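CG8862 (Drosophila melanogaster, PDB 3ISM) probably cleaves DNA and RNA with little sequence preference as a magnesium-dependent mitochondrial endonuclease, and is captured here in complex with a protein inhibitor. Local coordinates at residues Q130-D135 / Y208-Q213; S17-I22 / V33-D38; L41-R46 / F85-T90; S71-K76 / H114-F119. One frame throughout, in Å; residues are numbered along the deposited sequence. Where two conformers were deposited one is given.

Contact 1: residues Q130-D135 / Y208-Q213; sequences QGFNRD and YVMPNQ. With MG (magnesium ion), chain F.
F132 lies against the end of strand 203-211 as the hydrophobic neighbour of a metal ligand, N133. Its side chain can be followed outward. F132 CB lies 3.5 Å from Q213 O. With CG anti to the backbone N (chi1 -173°), the ring turns toward the strand. Along one rim, F132 CD1 and then CE1 approach the carbonyl of P211, and CE1 comes to 3.2 Å from P211 O. Near the ring plane, CE1 also has M210 CB 3.9 Å away. Over one face sits N212 CA, 4.2 Å from the ring centroid and 12° off the normal, a CH-pi contact. N212 OD1 stands above the other rim, on the same side as N212 CA, 3.6 Å from F132 CD2. The ring of W137 also meets F132. N212 itself is tied down by polar bonds to P187, P126 and V128.

One residue on, N133 OD1 binds the magnesium ion at 2.2 Å, and five waters complete a six-ligand shell. One of these, water 1, also donates to the backbone of N133, 2.6 Å from N133 O. D98 accepts from N133 ND2, which fixes the amide's rotation with OD1 toward the metal.

The two segments thus meet through carbon against carbon and carbonyl oxygen, with no polar bond between them. This is consistent with the ββα-Me finger of the family, in which a packed helix presents a neutral amide oxygen and leaves most of the metal's shell to water.

Contact 2: residues S17-I22 / V33-D38; sequences SRIGQI and VRSHSD
R18, on helix 16-22, grips D38 side-on, and both of its bonds go to a single oxygen: NE donates to D38 OD1 at 2.9 Å, while R18 NH2 reaches D38 OD1 at 3.0 Å. The N-H angles, 148° and 141°, show the bend of a shared acceptor. NE comes nearly along the C-O direction of D38 OD1, NH2 on its syn side, tilted out of the carboxylate plane. D38 CG is anti to its backbone N. R18 CG leaves likewise, and the chain then folds at chi2 (83°), carrying the guanidinium back over its own helix. I22 CG1 lies 3.6 Å above the centre of that flat group. At another edge, R18 NH1 donates to Q21 OE1 at 3.1 Å and also bonds H56. D38 OD2 is taken by H108.

Beneath the salt bridge, I22 CD1 packs on the D38 backbone, 3.7 Å from D38 C. A methionine in place of R18 would probably leave D38 OD1 without its cationic mate and Q21 free to turn.

The chemistry is that of a partly buried ion pair, flattened on an isoleucine, which joins the N-terminal helix to the loop between strands 33-35 and 40-44.

Contact 3: residues L41-R46 / F85-T90; sequences LSYDRR and FRSQNT
F85 offers a ring face to R45, joining the end of strand 40-44, in the large mixed sheet of this His-Me finger nuclease, to the loop before helix 89-92. R45 CB stands over that face, 4.1 Å from the centroid and 29° off the normal, which meets the description of a CH-pi contact. The aliphatic chain then runs on toward the rim, where R45 CD comes within 3.5 Å of F85 CD2. There it bends at chi3 (-66°), and the guanidinium ends steeply inclined to the ring, their planes 77° apart, which excludes a flat cation-pi stack. Its polar end has another task, because R45 NH2 donates to P28 O of the second subunit. E232 of that subunit packs on F85, so the pair lies at the dimer interface.

Y43 supplies the polar link. Its ring points edge-on at the carbonyl of F85, and the phenol donates in the carbonyl plane, Y43 OH to F85 O being 2.7 Å. A water extends this bond: it donates to the same phenol oxygen, 2.8 Å from Y43 OH, and accepts from the backbone of the next loop residue but one, at 2.9 Å from S87 N.

Contact 4: residues S71-K76 / H114-F119; sequences SKCDFK and HCDETF
C73 and C115 bring their sulfurs to 4.1 Å, SG to SG, about twice the length of a disulfide, so the two cysteines are packed and not bonded. They lie beside the ββα-Me finger: helix 112-116 belongs to the connection between its strands 98-101 and 124-127. F119 is the centre of the contact. C73 CB sits over one face of its ring, 3.6 Å from the centroid and 16° off the normal, while the sulfur stays oblique to it. The edge of F119 turns to the face of F75, with planes at 57° and F119 CD1 over the centre, 3.9 Å from F75 CE1. H101, the predicted proton acceptor, meets F119 edge-to-face as well. Replacing F119 by alanine is likely to open a gap beneath C73 and F75 and to leave the H101 ring without one of its packing partners.

K76 crosses the contact twice. Its backbone N donates to F119 O at 3.2 Å. The side chain starts between backbone N and carbonyl carbon (chi1 58°) and curls back, so that K76 NZ reaches D116 O at 3.0 Å, from above the carbonyl plane. F119 N donates to that same oxygen from the opposite face.

How the contacts relate
Contacts 2, 3 and 4 form a connected group, while contact 1 touches none of them. Contacts 2 and 3 meet through neighbouring strands, with R34 N 2.6 Å from L41 O. Contact 2 reaches contact 4 through S37 OG, 2.7 Å from E117 OE2, and contact 4 reaches contact 3 through F75 O, 3.0 Å from N89 ND2. The probable active site, with the predicted proton acceptor H101 and the magnesium ion, lies between contacts 4 and 1, whose nearest atoms are about 7 Å apart: the side chain of F119 is about 4 Å from that of H101, and that of F75 about 8 Å from the metal. Contact 2 is about 27 Å from contact 1 between centres.

Contact 1: residues Q130-D135 / Y208-Q213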
# COMPACT_ATOMS: atom_id res chain seq x y z
N GLN B 130 -4.35 -24.10 -8.07
CA GLN B 130 -4.87 -24.62 -9.32
C GLN B 130 -5.39 -23.47 -10.17
O GLN B 130 -6.18 -22.64 -9.69
CB GLN B 130 -6.02 -25.59 -9.05
CG GLN B 130 -5.59 -26.96 -8.56
CD GLN B 130 -6.77 -27.84 -8.18
OE1 GLN B 130 -7.33 -28.55 -9.02
NE2 GLN B 130 -7.15 -27.80 -6.91
N GLY B 131 -4.92 -23.42 -11.41
CA GLY B 131 -5.31 -22.35 -12.33
C GLY B 131 -4.48 -21.08 -12.24
O GLY B 131 -4.80 -20.09 -12.91
N PHE B 132 -3.41 -21.09 -11.44
CA PHE B 132 -2.51 -19.93 -11.39
C PHE B 132 -1.08 -20.33 -10.97
O PHE B 132 -0.28 -20.68 -11.84
CB PHE B 132 -3.10 -18.76 -10.55
CG PHE B 132 -2.28 -17.50 -10.62
CD1 PHE B 132 -2.19 -16.77 -11.81
CD2 PHE B 132 -1.56 -17.04 -9.51
CE1 PHE B 132 -1.41 -15.60 -11.89
CE2 PHE B 132 -0.79 -15.88 -9.58
CZ PHE B 132 -0.71 -15.15 -10.78
N ASN B 133 -0.78 -20.30 -9.67
CA ASN B 133 0.55 -20.72 -9.18
C ASN B 133 1.02 -22.01 -9.85
O ASN B 133 2.15 -22.07 -10.37
CB ASN B 133 0.56 -20.89 -7.65
CG ASN B 133 1.91 -21.42 -7.11
OD1 ASN B 133 2.99 -20.91 -7.45
ND2 ASN B 133 1.84 -22.44 -6.26
N ARG B 134 0.14 -23.00 -9.88
CA ARG B 134 0.51 -24.34 -10.36
C ARG B 134 0.37 -24.49 -11.87
O ARG B 134 0.84 -25.47 -12.44
CB ARG B 134 -0.31 -25.42 -9.65
CG ARG B 134 -0.26 -25.31 -8.13
CD ARG B 134 -0.98 -26.47 -7.42
NE ARG B 134 -1.34 -26.06 -6.07
CZ ARG B 134 -2.06 -26.78 -5.21
NH1 ARG B 134 -2.33 -26.30 -4.00
NH2 ARG B 134 -2.51 -27.97 -5.56
N ASP B 135 -0.25 -23.51 -12.51
CA ASP B 135 -0.53 -23.61 -13.94
C ASP B 135 -0.06 -22.35 -14.70
O ASP B 135 1.15 -22.20 -14.94
CB ASP B 135 -2.02 -23.89 -14.14
CG ASP B 135 -2.43 -25.25 -13.60
OD1 ASP B 135 -2.20 -26.27 -14.29
OD2 ASP B 135 -3.00 -25.31 -12.49
N TYR B 208 4.60 -8.49 -18.39
CA TYR B 208 3.34 -9.20 -18.25
C TYR B 208 2.70 -8.80 -16.93
O TYR B 208 3.40 -8.57 -15.95
CB TYR B 208 3.57 -10.72 -18.22
CG TYR B 208 4.25 -11.27 -19.44
CD1 TYR B 208 3.51 -11.88 -20.45
CD2 TYR B 208 5.64 -11.19 -19.59
CE1 TYR B 208 4.14 -12.39 -21.58
CE2 TYR B 208 6.27 -11.69 -20.71
CZ TYR B 208 5.51 -12.29 -21.70
OH TYR B 208 6.13 -12.77 -22.81
N VAL B 209 1.37 -8.74 -16.91
CA VAL B 209 0.60 -8.60 -15.67
C VAL B 209 -0.49 -9.67 -15.70
O VAL B 209 -1.31 -9.72 -16.62
CB VAL B 209 -0.02 -7.19 -15.55
CG1 VAL B 209 -1.14 -7.15 -14.49
CG2 VAL B 209 1.06 -6.16 -15.23
N MET B 210 -0.49 -10.55 -14.69
CA MET B 210 -1.51 -11.61 -14.65
C MET B 210 -2.31 -11.49 -13.37
O MET B 210 -1.73 -11.23 -12.34
CB MET B 210 -0.86 -12.99 -14.75
CG MET B 210 -0.10 -13.23 -16.05
SD MET B 210 0.77 -14.80 -16.07
CE MET B 210 -0.56 -15.98 -15.96
N PRO B 211 -3.64 -11.66 -13.45
CA PRO B 211 -4.45 -11.52 -12.25
C PRO B 211 -4.28 -12.75 -11.34
O PRO B 211 -4.11 -13.88 -11.82
CB PRO B 211 -5.88 -11.43 -12.80
CG PRO B 211 -5.83 -12.26 -14.08
CD PRO B 211 -4.45 -12.02 -14.64
N ASN B 212 -4.31 -12.51 -10.03
CA ASN B 212 -4.19 -13.56 -9.04
C ASN B 212 -5.55 -14.28 -8.91
O ASN B 212 -6.25 -14.13 -7.91
CB ASN B 212 -3.73 -12.95 -7.71
CG ASN B 212 -3.33 -14.00 -6.66
OD1 ASN B 212 -3.23 -15.18 -6.97
ND2 ASN B 212 -3.08 -13.55 -5.42
N GLN B 213 -5.90 -15.05 -9.93
CA GLN B 213 -7.16 -15.77 -9.94
C GLN B 213 -7.02 -17.01 -10.80
O GLN B 213 -6.02 -17.16 -11.49
CB GLN B 213 -8.29 -14.88 -10.48
CG GLN B 213 -8.10 -14.48 -11.92
CD GLN B 213 -8.88 -13.23 -12.30
OE1 GLN B 213 -9.07 -12.32 -11.47
NE2 GLN B 213 -9.32 -13.17 -13.55
MG MG F . 5.11 -21.00 -7.87
O HOH W 1 4.51 -20.97 -9.99
O HOH W 2 5.31 -23.08 -8.17
O HOH W 3 5.39 -21.42 -5.98
O HOH W 4 4.75 -18.90 -7.78
O HOH W 5 6.90 -20.65 -8.38

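Contact 2: residues S17-I22 / V33-D38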
# COMPACT_ATOMS: atom_id res chain seq x y z
N SER B 17 30.00 -8.84 -5.90
CA SER B 17 30.08 -8.96 -7.36
C SER B 17 28.78 -9.47 -7.97
O SER B 17 28.37 -9.02 -9.03
CB SER B 17 31.27 -9.84 -7.77
OG SER B 17 31.04 -11.21 -7.47
N ARG B 18 28.13 -10.42 -7.29
CA ARG B 18 26.89 -11.03 -7.78
C ARG B 18 25.67 -10.11 -7.64
O ARG B 18 24.85 -10.03 -8.55
CB ARG B 18 26.63 -12.38 -7.10
CG ARG B 18 25.38 -13.12 -7.60
CD ARG B 18 25.64 -13.92 -8.88
NE ARG B 18 24.39 -14.36 -9.47
CZ ARG B 18 23.93 -13.97 -10.67
NH1 ARG B 18 24.65 -13.15 -11.43
NH2 ARG B 18 22.76 -14.43 -11.10
N ILE B 19 25.55 -9.43 -6.50
CA ILE B 19 24.49 -8.44 -6.34
C ILE B 19 24.58 -7.39 -7.46
O ILE B 19 23.57 -7.08 -8.10
CB ILE B 19 24.52 -7.75 -4.96
CG1 ILE B 19 24.56 -8.77 -3.84
CG2 ILE B 19 23.30 -6.84 -4.77
CD1 ILE B 19 25.09 -8.20 -2.51
N GLY B 20 25.78 -6.87 -7.69
CA GLY B 20 26.03 -5.92 -8.77
C GLY B 20 25.78 -6.49 -10.16
O GLY B 20 25.40 -5.76 -11.07
N GLN B 21 26.01 -7.79 -10.33
CA GLN B 21 25.62 -8.48 -11.56
C GLN B 21 24.09 -8.55 -11.72
O GLN B 21 23.55 -8.16 -12.76
CB GLN B 21 26.21 -9.89 -11.60
CG GLN B 21 27.67 -9.95 -12.03
CD GLN B 21 28.31 -11.29 -11.72
OE1 GLN B 21 27.62 -12.23 -11.32
NE2 GLN B 21 29.62 -11.38 -11.88
N ILE B 22 23.40 -9.02 -10.68
CA ILE B 22 21.94 -9.13 -10.70
C ILE B 22 21.30 -7.76 -10.92
O ILE B 22 20.43 -7.62 -11.78
CB ILE B 22 21.38 -9.83 -9.42
CG1 ILE B 22 21.79 -11.30 -9.39
CG2 ILE B 22 19.86 -9.71 -9.34
CD1 ILE B 22 21.74 -11.92 -8.00
N VAL B 33 15.80 -3.81 1.37
CA VAL B 33 16.41 -4.63 0.31
C VAL B 33 17.37 -5.65 0.90
O VAL B 33 18.28 -5.30 1.66
CB VAL B 33 17.15 -3.78 -0.76
CG1 VAL B 33 17.90 -4.68 -1.75
CG2 VAL B 33 16.16 -2.90 -1.52
N ARG B 34 17.14 -6.92 0.55
CA ARG B 34 17.93 -8.02 1.09
C ARG B 34 18.48 -8.89 -0.03
O ARG B 34 17.82 -9.13 -1.03
CB ARG B 34 17.07 -8.87 2.03
CG ARG B 34 16.89 -8.26 3.43
CD ARG B 34 15.95 -9.10 4.30
NE ARG B 34 16.48 -10.44 4.55
CZ ARG B 34 16.08 -11.55 3.93
NH1 ARG B 34 15.11 -11.49 3.02
NH2 ARG B 34 16.63 -12.72 4.23
N SER B 35 19.70 -9.36 0.15
CA SER B 35 20.38 -10.16 -0.86
C SER B 35 20.48 -11.62 -0.43
O SER B 35 20.85 -11.90 0.70
CB SER B 35 21.79 -9.61 -1.11
OG SER B 35 21.77 -8.22 -1.37
N HIS B 36 20.15 -12.52 -1.34
CA HIS B 36 20.44 -13.92 -1.13
C HIS B 36 21.59 -14.27 -2.08
O HIS B 36 22.15 -13.38 -2.74
CB HIS B 36 19.19 -14.79 -1.33
CG HIS B 36 18.14 -14.54 -0.29
ND1 HIS B 36 18.12 -15.21 0.92
CD2 HIS B 36 17.12 -13.66 -0.25
CE1 HIS B 36 17.12 -14.76 1.65
NE2 HIS B 36 16.49 -13.82 0.97
N SER B 37 21.95 -15.54 -2.12
CA SER B 37 23.05 -16.00 -2.96
C SER B 37 22.84 -15.82 -4.46
O SER B 37 23.81 -15.69 -5.19
CB SER B 37 23.36 -17.46 -2.66
OG SER B 37 23.54 -17.67 -1.27
N ASP B 38 21.59 -15.84 -4.92
CA ASP B 38 21.33 -15.79 -6.36
C ASP B 38 20.07 -15.02 -6.74
O ASP B 38 19.62 -15.07 -7.88
CB ASP B 38 21.29 -17.21 -6.97
CG ASP B 38 21.56 -17.22 -8.48
OD1 ASP B 38 22.47 -16.49 -8.94
OD2 ASP B 38 20.87 -17.98 -9.21

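Contact 3: residues L41-R46 / F85-T90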
# COMPACT_ATOMS: atom_id res chain seq x y z
N LEU B 41 15.93 -9.27 -3.00
CA LEU B 41 14.56 -9.14 -2.52
C LEU B 41 14.34 -7.81 -1.80
O LEU B 41 15.10 -7.46 -0.91
CB LEU B 41 14.24 -10.30 -1.57
CG LEU B 41 12.86 -10.35 -0.91
CD1 LEU B 41 12.28 -11.74 -1.12
CD2 LEU B 41 12.93 -10.05 0.56
N SER B 42 13.28 -7.09 -2.18
CA SER B 42 12.81 -5.95 -1.41
C SER B 42 11.55 -6.40 -0.69
O SER B 42 10.61 -6.87 -1.33
CB SER B 42 12.54 -4.76 -2.32
OG SER B 42 11.78 -3.74 -1.69
N TYR B 43 11.55 -6.31 0.65
CA TYR B 43 10.46 -6.86 1.45
C TYR B 43 9.48 -5.77 1.89
O TYR B 43 9.90 -4.71 2.38
CB TYR B 43 11.00 -7.57 2.70
CG TYR B 43 9.96 -8.38 3.43
CD1 TYR B 43 9.36 -9.50 2.83
CD2 TYR B 43 9.55 -8.03 4.72
CE1 TYR B 43 8.39 -10.25 3.51
CE2 TYR B 43 8.58 -8.78 5.41
CZ TYR B 43 8.01 -9.89 4.79
OH TYR B 43 7.08 -10.65 5.46
N ASP B 44 8.20 -6.04 1.70
CA ASP B 44 7.15 -5.11 2.12
C ASP B 44 6.66 -5.53 3.51
O ASP B 44 5.86 -6.46 3.63
CB ASP B 44 6.01 -5.15 1.09
CG ASP B 44 4.91 -4.13 1.38
OD1 ASP B 44 4.93 -3.52 2.46
OD2 ASP B 44 4.02 -3.95 0.50
N ARG B 45 7.20 -4.88 4.54
CA ARG B 45 6.87 -5.20 5.94
C ARG B 45 5.39 -5.02 6.31
O ARG B 45 4.89 -5.72 7.19
CB ARG B 45 7.75 -4.41 6.90
CG ARG B 45 9.20 -4.87 6.90
CD ARG B 45 10.06 -4.00 7.80
NE ARG B 45 10.17 -2.63 7.32
CZ ARG B 45 10.66 -1.62 8.05
NH1 ARG B 45 11.06 -1.82 9.29
NH2 ARG B 45 10.75 -0.40 7.52
N ARG B 46 4.73 -4.08 5.65
CA ARG B 46 3.33 -3.79 5.86
C ARG B 46 2.44 -4.92 5.33
O ARG B 46 1.44 -5.28 5.95
CB ARG B 46 2.97 -2.50 5.11
CG ARG B 46 1.52 -2.07 5.35
CD ARG B 46 1.31 -0.62 5.02
NE ARG B 46 1.36 -0.32 3.59
CZ ARG B 46 0.37 -0.61 2.73
NH1 ARG B 46 -0.75 -1.20 3.13
NH2 ARG B 46 0.50 -0.30 1.45
N PHE B 85 6.84 -8.48 11.39
CA PHE B 85 6.55 -8.38 9.95
C PHE B 85 6.78 -9.68 9.17
O PHE B 85 6.75 -9.66 7.94
CB PHE B 85 7.37 -7.25 9.32
CG PHE B 85 7.43 -6.01 10.17
CD1 PHE B 85 6.27 -5.32 10.52
CD2 PHE B 85 8.66 -5.53 10.63
CE1 PHE B 85 6.32 -4.18 11.32
CE2 PHE B 85 8.72 -4.38 11.43
CZ PHE B 85 7.56 -3.71 11.78
N ARG B 86 6.98 -10.78 9.89
CA ARG B 86 7.19 -12.10 9.26
C ARG B 86 5.90 -12.79 8.92
O ARG B 86 5.03 -12.92 9.77
CB ARG B 86 7.88 -13.03 10.23
CG ARG B 86 9.35 -12.99 10.21
CD ARG B 86 9.88 -13.86 11.32
NE ARG B 86 11.02 -13.22 11.96
CZ ARG B 86 11.63 -13.67 13.04
NH1 ARG B 86 11.23 -14.80 13.61
NH2 ARG B 86 12.67 -13.00 13.52
N SER B 87 5.78 -13.28 7.69
CA SER B 87 4.75 -14.28 7.42
C SER B 87 5.19 -15.64 7.99
O SER B 87 6.40 -15.95 8.08
CB SER B 87 4.43 -14.39 5.93
OG SER B 87 5.60 -14.62 5.17
N GLN B 88 4.19 -16.43 8.38
CA GLN B 88 4.40 -17.75 8.95
C GLN B 88 3.56 -18.77 8.20
O GLN B 88 2.54 -18.43 7.60
CB GLN B 88 4.03 -17.75 10.44
CG GLN B 88 4.87 -16.77 11.30
CD GLN B 88 6.28 -17.30 11.59
OE1 GLN B 88 6.56 -18.50 11.44
NE2 GLN B 88 7.17 -16.41 12.03
N ASN B 89 3.99 -20.03 8.23
CA ASN B 89 3.18 -21.12 7.68
C ASN B 89 1.74 -21.13 8.21
O ASN B 89 0.81 -21.37 7.44
CB ASN B 89 3.86 -22.49 7.88
CG ASN B 89 5.01 -22.71 6.90
OD1 ASN B 89 4.95 -22.29 5.75
ND2 ASN B 89 6.06 -23.38 7.37
N THR B 90 1.57 -20.79 9.49
CA THR B 90 0.22 -20.65 10.08
C THR B 90 -0.70 -19.69 9.33
O THR B 90 -1.91 -19.91 9.27
CB THR B 90 0.25 -20.23 11.58
OG1 THR B 90 0.99 -19.00 11.74
CG2 THR B 90 0.85 -21.31 12.44
O HOH W 6 7.88 -13.32 5.64

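Contact 4: residues S71-K76 / H114-F119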
# COMPACT_ATOMS: atom_id res chain seq x y z
N SER B 71 13.28 -31.51 -3.33
CA SER B 71 12.53 -32.24 -2.31
C SER B 71 13.11 -32.05 -0.91
O SER B 71 12.46 -32.35 0.09
CB SER B 71 12.45 -33.74 -2.66
OG SER B 71 13.63 -34.44 -2.30
N LYS B 72 14.35 -31.55 -0.85
CA LYS B 72 14.98 -31.25 0.44
C LYS B 72 14.58 -29.88 0.97
O LYS B 72 14.99 -29.50 2.06
CB LYS B 72 16.51 -31.38 0.36
CG LYS B 72 17.01 -32.74 -0.19
CD LYS B 72 18.22 -33.23 0.60
CE LYS B 72 18.90 -34.42 -0.07
NZ LYS B 72 20.11 -34.03 -0.86
N CYS B 73 13.77 -29.15 0.19
CA CYS B 73 13.40 -27.77 0.51
C CYS B 73 12.01 -27.62 1.13
O CYS B 73 11.03 -28.13 0.58
CB CYS B 73 13.42 -26.92 -0.74
SG CYS B 73 14.91 -27.02 -1.69
N ASP B 74 11.94 -26.87 2.22
CA ASP B 74 10.68 -26.62 2.91
C ASP B 74 10.44 -25.13 3.13
O ASP B 74 11.39 -24.35 3.25
CB ASP B 74 10.63 -27.35 4.26
CG ASP B 74 10.86 -28.84 4.12
OD1 ASP B 74 10.04 -29.51 3.44
OD2 ASP B 74 11.85 -29.34 4.70
N PHE B 75 9.17 -24.76 3.19
CA PHE B 75 8.76 -23.38 3.42
C PHE B 75 9.05 -23.03 4.88
O PHE B 75 8.63 -23.74 5.80
CB PHE B 75 7.28 -23.22 3.11
CG PHE B 75 6.92 -23.48 1.66
CD1 PHE B 75 7.05 -22.49 0.71
CD2 PHE B 75 6.43 -24.72 1.27
CE1 PHE B 75 6.72 -22.72 -0.62
CE2 PHE B 75 6.09 -24.96 -0.06
CZ PHE B 75 6.24 -23.96 -1.00
N LYS B 76 9.80 -21.96 5.10
CA LYS B 76 10.27 -21.61 6.44
C LYS B 76 10.26 -20.12 6.68
O LYS B 76 10.47 -19.34 5.73
CB LYS B 76 11.67 -22.18 6.67
CG LYS B 76 12.74 -21.73 5.68
CD LYS B 76 13.72 -22.88 5.37
CE LYS B 76 14.73 -22.52 4.25
NZ LYS B 76 14.17 -21.59 3.22
N HIS B 114 21.15 -22.22 -3.18
CA HIS B 114 20.55 -21.18 -4.02
C HIS B 114 19.04 -21.41 -4.13
O HIS B 114 18.26 -20.47 -4.06
CB HIS B 114 21.16 -21.21 -5.43
CG HIS B 114 22.56 -20.68 -5.49
ND1 HIS B 114 23.22 -20.47 -6.68
CD2 HIS B 114 23.43 -20.31 -4.52
CE1 HIS B 114 24.44 -20.01 -6.44
NE2 HIS B 114 24.58 -19.90 -5.13
N CYS B 115 18.68 -22.68 -4.29
CA CYS B 115 17.30 -23.15 -4.38
C CYS B 115 16.62 -23.09 -3.01
O CYS B 115 15.50 -22.59 -2.89
CB CYS B 115 17.29 -24.58 -4.93
SG CYS B 115 15.64 -25.24 -5.29
N ASP B 116 17.32 -23.60 -1.99
CA ASP B 116 16.85 -23.55 -0.59
C ASP B 116 16.38 -22.16 -0.20
O ASP B 116 15.33 -21.99 0.43
CB ASP B 116 17.95 -23.98 0.38
CG ASP B 116 18.14 -25.49 0.45
OD1 ASP B 116 17.19 -26.22 0.12
OD2 ASP B 116 19.24 -25.94 0.84
N GLU B 117 17.18 -21.17 -0.56
CA GLU B 117 16.89 -19.78 -0.20
C GLU B 117 15.60 -19.21 -0.83
O GLU B 117 15.07 -18.20 -0.35
CB GLU B 117 18.09 -18.89 -0.51
CG GLU B 117 19.32 -19.07 0.41
CD GLU B 117 20.59 -18.50 -0.21
OE1 GLU B 117 20.49 -17.76 -1.22
OE2 GLU B 117 21.71 -18.79 0.28
N THR B 118 15.09 -19.82 -1.90
CA THR B 118 13.82 -19.36 -2.47
C THR B 118 12.63 -19.82 -1.62
O THR B 118 11.50 -19.36 -1.82
CB THR B 118 13.61 -19.82 -3.93
OG1 THR B 118 13.44 -21.25 -3.97
CG2 THR B 118 14.80 -19.43 -4.80
N PHE B 119 12.87 -20.71 -0.67
CA PHE B 119 11.78 -21.20 0.18
C PHE B 119 11.53 -20.42 1.48
O PHE B 119 10.66 -20.79 2.28
CB PHE B 119 11.92 -22.70 0.44
CG PHE B 119 11.52 -23.55 -0.74
CD1 PHE B 119 10.28 -24.19 -0.77
CD2 PHE B 119 12.38 -23.71 -1.83
CE1 PHE B 119 9.90 -24.97 -1.86
CE2 PHE B 119 12.01 -24.50 -2.93
CZ PHE B 119 10.77 -25.13 -2.95